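Side-chain contact in mRNA export factor (Human herpesvirus 1, PDB 4YXP), which regulates viral gene expression, inhibits cellular splicing and mediates nuclear export of viral intronless mRNAs as a homodimer: residues His81-Tyr86 / Cys126-His131. Residues are numbered along the deposited sequence; the frame is centred on the assembly and turned at random.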
# COMPACT_ATOMS: atom_id res chain seq x y z
N HIS B 81 -19.74 -24.38 6.09
CA HIS B 81 -18.57 -24.92 5.39
C HIS B 81 -17.24 -24.44 5.97
O HIS B 81 -16.19 -24.99 5.63
CB HIS B 81 -18.64 -24.54 3.91
CG HIS B 81 -19.72 -25.24 3.16
ND1 HIS B 81 -19.95 -25.04 1.81
CD2 HIS B 81 -20.65 -26.15 3.56
CE1 HIS B 81 -20.97 -25.79 1.41
NE2 HIS B 81 -21.40 -26.47 2.46
N GLY B 82 -17.29 -23.44 6.83
CA GLY B 82 -16.09 -22.89 7.44
C GLY B 82 -15.20 -23.92 8.13
O GLY B 82 -13.99 -23.97 7.87
N PRO B 83 -15.78 -24.74 9.02
CA PRO B 83 -14.98 -25.74 9.74
C PRO B 83 -14.17 -26.65 8.83
O PRO B 83 -13.06 -27.05 9.20
CB PRO B 83 -16.04 -26.52 10.52
CG PRO B 83 -17.11 -25.51 10.77
CD PRO B 83 -17.16 -24.68 9.52
N SER B 84 -14.70 -26.98 7.66
CA SER B 84 -14.01 -27.84 6.71
C SER B 84 -12.71 -27.21 6.22
O SER B 84 -11.66 -27.84 6.21
CB SER B 84 -14.92 -28.16 5.51
OG SER B 84 -14.22 -28.89 4.52
N LEU B 85 -12.79 -25.95 5.80
CA LEU B 85 -11.61 -25.25 5.31
C LEU B 85 -10.60 -25.09 6.44
O LEU B 85 -9.39 -25.25 6.24
CB LEU B 85 -12.00 -23.88 4.73
CG LEU B 85 -10.87 -23.05 4.13
CD1 LEU B 85 -10.26 -23.74 2.92
CD2 LEU B 85 -11.37 -21.65 3.76
N TYR B 86 -11.12 -24.79 7.62
CA TYR B 86 -10.30 -24.63 8.82
C TYR B 86 -9.49 -25.89 9.05
O TYR B 86 -8.28 -25.84 9.31
CB TYR B 86 -11.20 -24.34 10.03
CG TYR B 86 -10.50 -24.12 11.35
CD1 TYR B 86 -9.93 -25.19 12.04
CD2 TYR B 86 -10.43 -22.86 11.93
CE1 TYR B 86 -9.30 -24.99 13.26
CE2 TYR B 86 -9.80 -22.66 13.14
CZ TYR B 86 -9.24 -23.73 13.80
OH TYR B 86 -8.62 -23.54 15.02
N CYS B 126 -13.01 -14.81 11.30
CA CYS B 126 -12.88 -14.77 12.75
C CYS B 126 -14.23 -14.98 13.42
O CYS B 126 -14.33 -15.68 14.43
CB CYS B 126 -12.28 -13.44 13.21
SG CYS B 126 -10.52 -13.28 12.86
N LYS B 127 -15.28 -14.38 12.87
CA LYS B 127 -16.61 -14.49 13.47
C LYS B 127 -17.12 -15.93 13.36
O LYS B 127 -17.82 -16.42 14.24
CB LYS B 127 -17.60 -13.53 12.82
CG LYS B 127 -18.91 -13.44 13.59
CD LYS B 127 -19.92 -12.50 12.97
CE LYS B 127 -21.22 -12.52 13.78
NZ LYS B 127 -22.23 -11.55 13.29
N MET B 128 -16.75 -16.60 12.27
CA MET B 128 -17.14 -17.99 12.07
C MET B 128 -16.43 -18.89 13.08
O MET B 128 -17.04 -19.79 13.66
CB MET B 128 -16.83 -18.42 10.63
CG MET B 128 -17.15 -19.89 10.33
SD MET B 128 -15.86 -21.05 10.84
CE MET B 128 -14.49 -20.54 9.81
N CYS B 129 -15.14 -18.64 13.30
CA CYS B 129 -14.37 -19.41 14.27
C CYS B 129 -14.97 -19.27 15.66
O CYS B 129 -15.12 -20.25 16.40
CB CYS B 129 -12.90 -18.96 14.29
SG CYS B 129 -11.93 -19.43 12.82
N ILE B 130 -15.30 -18.03 16.02
CA ILE B 130 -15.88 -17.72 17.32
C ILE B 130 -17.23 -18.42 17.48
O ILE B 130 -17.53 -18.98 18.54
CB ILE B 130 -16.02 -16.19 17.50
CG1 ILE B 130 -14.63 -15.57 17.65
CG2 ILE B 130 -16.90 -15.86 18.71
CD1 ILE B 130 -14.61 -14.06 17.70
N HIS B 131 -18.04 -18.39 16.43
CA HIS B 131 -19.32 -19.09 16.42
C HIS B 131 -19.15 -20.56 16.80
O HIS B 131 -19.92 -21.10 17.60
CB HIS B 131 -19.98 -18.98 15.05
CG HIS B 131 -21.20 -19.83 14.90
ND1 HIS B 131 -22.48 -19.36 15.12
CD2 HIS B 131 -21.34 -21.13 14.54
CE1 HIS B 131 -23.35 -20.33 14.91
NE2 HIS B 131 -22.69 -21.42 14.56
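Met128 lays the end of its side chain over the bare backbone of Gly82, with CE 3.7 Å from Gly82 CA and SD 3.9 Å from that same CA. Its CG stands anti to the backbone N (chi1 178°), which carries the chain toward the other helix, and bends at chi2 and chi3 fold the terminal methyl back, so that sulfur and methyl both settle on the glycine. The thioether lies directly against the side of Gly82 CA that bears no side chain, and here the two backbones come nearest, Gly82 CA to Met128 CA being 6.8 Å. The ring of Pro83 adds a lighter touch, its CD 4.1 Å from Met128 SD. One turn beyond Gly82, Tyr86 reaches across to Cys129. Cys129 SG comes to the edge of the Tyr86 ring, near its plane, 3.8 Å from Tyr86 CD2 and almost as near CE2; it lies 76° off the ring normal, a sulfur-aromatic contact made edge-on. The Cys129 side chain also packs on Leu136, and that of Tyr86 on Trp125, Leu134 and Arg137. The Tyr86 hydroxyl is hydrogen-bonded to Pro135 O, which pins the far end of the ring to the loop after helix 112-132. Between the two segments the interface is thus apolar and sulfur-rich, and mostly buried. On helix 75-91, Leu85 packs on Trp125 and on Tyr268 of the second subunit, placing the dimer partner close by. The axes of the two segments pass 10.1 Å apart and cross at -100°, nearly perpendicular, bridged by Met128 on Gly82 and Tyr86 on Cys129. This is crossed helix-helix packing within the all-helical, zinc-containing C-terminal folded domain of ICP27, joining helices 75-91 and 112-132 away from the zinc site.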